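Local coordinates for protein myosin-17 (Arabidopsis thaliana, PDB 7KFL) that probably recruits cargo for actin-based transport in plant cells through the globular tail, the cargo-binding domain, of this class XI myosin, at residues 13-16 against 17-21; 86-89 against 90-94. All coordinates share one frame; numbering follows the deposited sequence.

Interaction 1: residues 13-16 against 17-21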
ATOM      1  N   ASP A  13      -1.258 -30.217  17.317  1.00 71.43           N
ATOM      2  CA  ASP A  13      -0.249 -29.690  18.281  1.00 71.90           C
ATOM      3  C   ASP A  13       1.135 -29.667  17.618  1.00 70.58           C
ATOM      4  O   ASP A  13       1.901 -28.721  17.885  1.00 70.24           O
ATOM      5  CB  ASP A  13      -0.208 -30.512  19.576  1.00 73.61           C
ATOM      6  CG  ASP A  13      -1.093 -29.980  20.692  1.00 74.84           C
ATOM      7  OD1 ASP A  13      -1.087 -28.752  20.914  1.00 75.28           O
ATOM      8  OD2 ASP A  13      -1.778 -30.799  21.335  1.00 76.58           O
ATOM      9  N   LEU A  14       1.434 -30.673  16.792  1.00 69.72           N
ATOM     10  CA  LEU A  14       2.726 -30.823  16.069  1.00 69.31           C
ATOM     11  C   LEU A  14       2.871 -29.719  15.012  1.00 67.45           C
ATOM     12  O   LEU A  14       3.921 -29.053  15.009  1.00 68.26           O
ATOM     13  CB  LEU A  14       2.793 -32.214  15.426  1.00 70.26           C
ATOM     14  CG  LEU A  14       3.802 -33.190  16.033  1.00 71.91           C
ATOM     15  CD1 LEU A  14       5.229 -32.709  15.813  1.00 72.45           C
ATOM     16  CD2 LEU A  14       3.530 -33.419  17.514  1.00 72.77           C
ATOM     17  N   LEU A  15       1.862 -29.545  14.149  1.00 65.74           N
ATOM     18  CA  LEU A  15       1.868 -28.555  13.037  1.00 64.42           C
ATOM     19  C   LEU A  15       2.022 -27.144  13.615  1.00 63.68           C
ATOM     20  O   LEU A  15       2.859 -26.390  13.092  1.00 62.46           O
ATOM     21  CB  LEU A  15       0.577 -28.680  12.217  1.00 63.89           C
ATOM     22  CG  LEU A  15       0.506 -27.821  10.953  1.00 63.38           C
ATOM     23  CD1 LEU A  15       1.634 -28.158   9.988  1.00 63.76           C
ATOM     24  CD2 LEU A  15      -0.839 -27.982  10.262  1.00 63.05           C
ATOM     25  N   VAL A  16       1.250 -26.817  14.659  1.00 64.47           N
ATOM     26  CA  VAL A  16       1.285 -25.498  15.364  1.00 65.32           C
ATOM     27  C   VAL A  16       2.729 -25.196  15.778  1.00 66.35           C
ATOM     28  O   VAL A  16       3.159 -24.041  15.595  1.00 66.73           O
ATOM     29  CB  VAL A  16       0.330 -25.470  16.576  1.00 65.72           C
ATOM     30  CG1 VAL A  16       0.640 -24.323  17.532  1.00 65.70           C
ATOM     31  CG2 VAL A  16      -1.127 -25.413  16.139  1.00 65.21           C
ATOM     32  N   LYS A  17       3.444 -26.194  16.307  1.00 68.41           N
ATOM     33  CA  LYS A  17       4.831 -26.046  16.824  1.00 70.02           C
ATOM     34  C   LYS A  17       5.806 -25.830  15.659  1.00 69.29           C
ATOM     35  O   LYS A  17       6.780 -25.080  15.853  1.00 69.80           O
ATOM     36  CB  LYS A  17       5.218 -27.259  17.676  1.00 71.78           C
ATOM     37  CG  LYS A  17       6.452 -27.083  18.556  1.00 74.20           C
ATOM     38  CD  LYS A  17       6.486 -25.806  19.390  1.00 75.65           C
ATOM     39  CE  LYS A  17       5.146 -25.388  19.974  1.00 76.33           C
ATOM     40  NZ  LYS A  17       5.253 -24.113  20.722  1.00 77.09           N
ATOM     41  N   CYS A  18       5.544 -26.440  14.499  1.00 68.02           N
ATOM     42  CA  CYS A  18       6.365 -26.299  13.265  1.00 68.11           C
ATOM     43  C   CYS A  18       6.178 -24.903  12.653  1.00 66.07           C
ATOM     44  O   CYS A  18       7.198 -24.270  12.316  1.00 67.04           O
ATOM     45  CB  CYS A  18       6.018 -27.374  12.244  1.00 69.26           C
ATOM     46  SG  CYS A  18       6.478 -29.040  12.788  1.00 74.76           S
ATOM     47  N   ILE A  19       4.929 -24.443  12.515  1.00 63.37           N
ATOM     48  CA  ILE A  19       4.582 -23.154  11.838  1.00 60.92           C
ATOM     49  C   ILE A  19       4.728 -21.983  12.823  1.00 59.74           C
ATOM     50  O   ILE A  19       4.641 -20.830  12.362  1.00 58.77           O
ATOM     51  CB  ILE A  19       3.184 -23.209  11.186  1.00 59.68           C
ATOM     52  CG1 ILE A  19       2.054 -23.389  12.204  1.00 59.46           C
ATOM     53  CG2 ILE A  19       3.146 -24.284  10.111  1.00 59.39           C
ATOM     54  CD1 ILE A  19       0.686 -23.026  11.671  1.00 58.67           C
ATOM     55  N   SER A  20       4.946 -22.258  14.116  1.00 59.17           N
ATOM     56  CA  SER A  20       5.295 -21.245  15.152  1.00 58.92           C
ATOM     57  C   SER A  20       6.765 -20.831  15.005  1.00 59.63           C
ATOM     58  O   SER A  20       7.096 -19.694  15.385  1.00 60.72           O
ATOM     59  CB  SER A  20       5.011 -21.746  16.544  1.00 58.69           C
ATOM     60  OG  SER A  20       3.615 -21.758  16.799  1.00 58.29           O
ATOM     61  N   GLN A  21       7.611 -21.729  14.489  1.00 60.01           N
ATOM     62  CA  GLN A  21       9.049 -21.470  14.211  1.00 60.86           C
ATOM     63  C   GLN A  21       9.200 -20.811  12.835  1.00 59.41           C
ATOM     64  O   GLN A  21       8.273 -20.935  12.008  1.00 60.05           O
ATOM     65  CB  GLN A  21       9.846 -22.774  14.219  1.00 62.98           C
ATOM     66  CG  GLN A  21       9.834 -23.505  15.553  1.00 64.71           C
ATOM     67  CD  GLN A  21      10.360 -24.913  15.421  1.00 66.34           C
ATOM     68  OE1 GLN A  21      10.935 -25.289  14.401  1.00 67.06           O
ATOM     69  NE2 GLN A  21      10.166 -25.708  16.462  1.00 67.42           N
TER
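Ile19 lays its CG2 methyl across the CD1 methyl of Leu15, one turn earlier, the two side chains meeting at a slant with 4.2 Å between Ile19 CG2 and Leu15 CD1. The other branch of the isoleucine stays close to the backbone: with chi1 at 64°, CG1 sits between the backbone N and the carbonyl carbon, and this folds it back until Ile19 CG1 is 3.2 Å from Leu15 O. That same oxygen takes a straight bond from the amide, Ile19 N to Leu15 O at 2.9 Å, with an N-H...O angle of 161°. All of this belongs to the C-terminal part of helix 4-20, one side of which packs on helix 31-43, where Leu15 rests on Val35 and Cys39 and Ile19 on Ile36. Helix 53-65 covers the neighbouring stripe: Val16, Ile19 and Ser20 touch Thr60, and Asp13 OD1 forms a salt bridge with Arg56. Further along the chain, Ser20 turns its hydroxyl back to the preceding turn, OG anti to its own carbonyl carbon, and Ser20 OG donates to Val16 O over 2.6 Å. It comes from above the carbonyl plane, 36° out of it, while the Ser20 amide makes only a weak bond to the same oxygen. Val16 CG1 comes within 4.0 Å of Ser20 OG.

Interaction 2: residues 86-89 against 90-94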
ATOM      1  N   LEU A  86      -3.482 -19.087  -2.567  1.00 59.36           N
ATOM      2  CA  LEU A  86      -3.276 -19.428  -4.003  1.00 61.11           C
ATOM      3  C   LEU A  86      -3.543 -20.927  -4.203  1.00 61.24           C
ATOM      4  O   LEU A  86      -4.255 -21.275  -5.164  1.00 61.93           O
ATOM      5  CB  LEU A  86      -1.848 -19.034  -4.410  1.00 62.48           C
ATOM      6  CG  LEU A  86      -1.444 -19.228  -5.877  1.00 64.26           C
ATOM      7  CD1 LEU A  86      -0.601 -20.481  -6.062  1.00 64.58           C
ATOM      8  CD2 LEU A  86      -2.642 -19.248  -6.814  1.00 65.21           C
ATOM      9  N   LEU A  87      -3.020 -21.772  -3.307  1.00 60.63           N
ATOM     10  CA  LEU A  87      -3.202 -23.249  -3.338  1.00 60.53           C
ATOM     11  C   LEU A  87      -4.676 -23.578  -3.071  1.00 60.51           C
ATOM     12  O   LEU A  87      -5.256 -24.347  -3.864  1.00 61.55           O
ATOM     13  CB  LEU A  87      -2.289 -23.903  -2.294  1.00 60.34           C
ATOM     14  CG  LEU A  87      -0.788 -23.701  -2.498  1.00 60.40           C
ATOM     15  CD1 LEU A  87      -0.022 -23.990  -1.216  1.00 59.84           C
ATOM     16  CD2 LEU A  87      -0.270 -24.564  -3.637  1.00 61.27           C
ATOM     17  N   LEU A  88      -5.252 -23.006  -2.006  1.00 59.82           N
ATOM     18  CA  LEU A  88      -6.679 -23.174  -1.613  1.00 59.71           C
ATOM     19  C   LEU A  88      -7.596 -22.740  -2.765  1.00 61.23           C
ATOM     20  O   LEU A  88      -8.586 -23.450  -3.019  1.00 60.99           O
ATOM     21  CB  LEU A  88      -6.970 -22.351  -0.353  1.00 58.20           C
ATOM     22  CG  LEU A  88      -6.292 -22.819   0.935  1.00 58.04           C
ATOM     23  CD1 LEU A  88      -6.811 -22.031   2.127  1.00 57.66           C
ATOM     24  CD2 LEU A  88      -6.487 -24.309   1.165  1.00 58.49           C
ATOM     25  N   GLN A  89      -7.279 -21.618  -3.423  1.00 63.74           N
ATOM     26  CA  GLN A  89      -8.076 -21.031  -4.538  1.00 66.45           C
ATOM     27  C   GLN A  89      -8.159 -22.023  -5.704  1.00 68.53           C
ATOM     28  O   GLN A  89      -9.226 -22.081  -6.340  1.00 69.53           O
ATOM     29  CB  GLN A  89      -7.459 -19.707  -4.997  1.00 67.19           C
ATOM     30  CG  GLN A  89      -8.129 -19.095  -6.224  1.00 68.82           C
ATOM     31  CD  GLN A  89      -9.546 -18.644  -5.966  1.00 70.16           C
ATOM     32  OE1 GLN A  89      -9.937 -18.364  -4.833  1.00 70.92           O
ATOM     33  NE2 GLN A  89     -10.333 -18.558  -7.027  1.00 70.88           N
ATOM     34  N   ARG A  90      -7.079 -22.766  -5.971  1.00 70.48           N
ATOM     35  CA  ARG A  90      -6.956 -23.695  -7.127  1.00 72.86           C
ATOM     36  C   ARG A  90      -7.337 -25.126  -6.721  1.00 72.90           C
ATOM     37  O   ARG A  90      -7.325 -26.000  -7.610  1.00 73.55           O
ATOM     38  CB  ARG A  90      -5.527 -23.669  -7.678  1.00 75.19           C
ATOM     39  CG  ARG A  90      -5.123 -22.352  -8.325  1.00 77.21           C
ATOM     40  CD  ARG A  90      -3.705 -22.402  -8.867  1.00 79.30           C
ATOM     41  NE  ARG A  90      -3.245 -21.119  -9.389  1.00 81.06           N
ATOM     42  CZ  ARG A  90      -2.013 -20.873  -9.837  1.00 82.52           C
ATOM     43  NH1 ARG A  90      -1.091 -21.823  -9.832  1.00 83.62           N
ATOM     44  NH2 ARG A  90      -1.703 -19.668 -10.285  1.00 82.87           N
ATOM     45  N   THR A  91      -7.672 -25.362  -5.446  1.00 71.92           N
ATOM     46  CA  THR A  91      -7.933 -26.710  -4.869  1.00 71.77           C
ATOM     47  C   THR A  91      -9.413 -26.849  -4.479  1.00 71.79           C
ATOM     48  O   THR A  91     -10.108 -27.672  -5.104  1.00 71.88           O
ATOM     49  CB  THR A  91      -7.006 -26.977  -3.675  1.00 71.51           C
ATOM     50  OG1 THR A  91      -5.665 -26.978  -4.165  1.00 71.12           O
ATOM     51  CG2 THR A  91      -7.287 -28.287  -2.972  1.00 72.23           C
ATOM     52  N   LEU A  92      -9.865 -26.080  -3.482  1.00 71.05           N
ATOM     53  CA  LEU A  92     -11.208 -26.218  -2.849  1.00 70.63           C
ATOM     54  C   LEU A  92     -12.306 -25.937  -3.883  1.00 72.43           C
ATOM     55  O   LEU A  92     -12.361 -24.802  -4.386  1.00 72.73           O
ATOM     56  CB  LEU A  92     -11.327 -25.249  -1.665  1.00 68.87           C
ATOM     57  CG  LEU A  92     -10.237 -25.326  -0.594  1.00 67.58           C
ATOM     58  CD1 LEU A  92     -10.704 -24.658   0.690  1.00 66.50           C
ATOM     59  CD2 LEU A  92      -9.810 -26.759  -0.314  1.00 67.49           C
ATOM     60  N   LYS A  93     -13.136 -26.943  -4.185  1.00 75.72           N
ATOM     61  CA  LYS A  93     -14.424 -26.795  -4.918  1.00 78.13           C
ATOM     62  C   LYS A  93     -15.523 -26.481  -3.896  1.00 78.72           C
ATOM     63  O   LYS A  93     -15.583 -27.178  -2.864  1.00 78.42           O
ATOM     64  CB  LYS A  93     -14.777 -28.070  -5.692  1.00 80.56           C
ATOM     65  CG  LYS A  93     -14.108 -28.242  -7.051  1.00 82.74           C
ATOM     66  CD  LYS A  93     -14.436 -29.581  -7.700  1.00 84.67           C
ATOM     67  CE  LYS A  93     -13.737 -29.824  -9.023  1.00 85.77           C
ATOM     68  NZ  LYS A  93     -14.641 -29.623 -10.182  1.00 86.63           N
ATOM     69  N   ALA A  94     -16.358 -25.473  -4.174  1.00 80.66           N
ATOM     70  CA  ALA A  94     -17.434 -24.986  -3.277  1.00 81.31           C
ATOM     71  C   ALA A  94     -18.559 -26.026  -3.199  1.00 82.19           C
ATOM     72  O   ALA A  94     -18.863 -26.652  -4.235  1.00 82.69           O
ATOM     73  CB  ALA A  94     -17.951 -23.654  -3.761  1.00 81.73           C
TER
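With CG anti to its carbonyl carbon and the chain extended from there to NE, Arg90 runs back past Leu86, whose own CG, anti to the backbone N, comes alongside it; an unusual chi2 of -102° then sets the leucine methyls. The arginine chain passes diagonally across the leucine, and Leu86 CD2 lies over one face of the guanidinium, displaced toward its rim. At 3.2 Å from Leu86 CD2 to Arg90 NE the fit is tight, and the exact spacing is doubtful. Beyond the leucine, Arg90 NH2 bonds to Ser392 O in helix 388-393. Thr91 turns its hydroxyl back, and Thr91 OG1 donates to Leu87 O at 2.7 Å from above the carbonyl plane; Tyr37 OH is also hydrogen-bonded to Thr91 OG1. Leu88 O takes two amides from the same face of its plane, unequally: Leu92 N, at 3.0 Å, is tilted only 20° from the plane, whereas Thr91 N, at 3.2 Å, stands 73° out of it. Leu88 CD2 and Leu92 CD1 pack 4.3 Å apart beside Phe46. For Arg90, the leucine methyl offers only an apolar cover, so the bond from Arg90 NH2 to Ser392 O probably does more to fix the rotation of its cationic end.

How the interactions relate
Interaction 1 comes first along the chain, in the C-terminal part of helix 4-20; interaction 2 follows at the passage from helix 71-89 toward strand 92-93, which pairs in parallel with 146-147. Their centres lie 23 Å apart and their nearest atoms about 11 Å, with no touch, on the same side of the chain's centre. Helix 31-43 connects them: Val35, Ile36 and Cys39 receive residues of 13-21, and Tyr37 bonds to the hydroxyl of Thr91. Both contacts therefore belong to one helical neighbourhood in the first part of the globular tail, and at 86-94 the C-terminal helix 388-393 joins it.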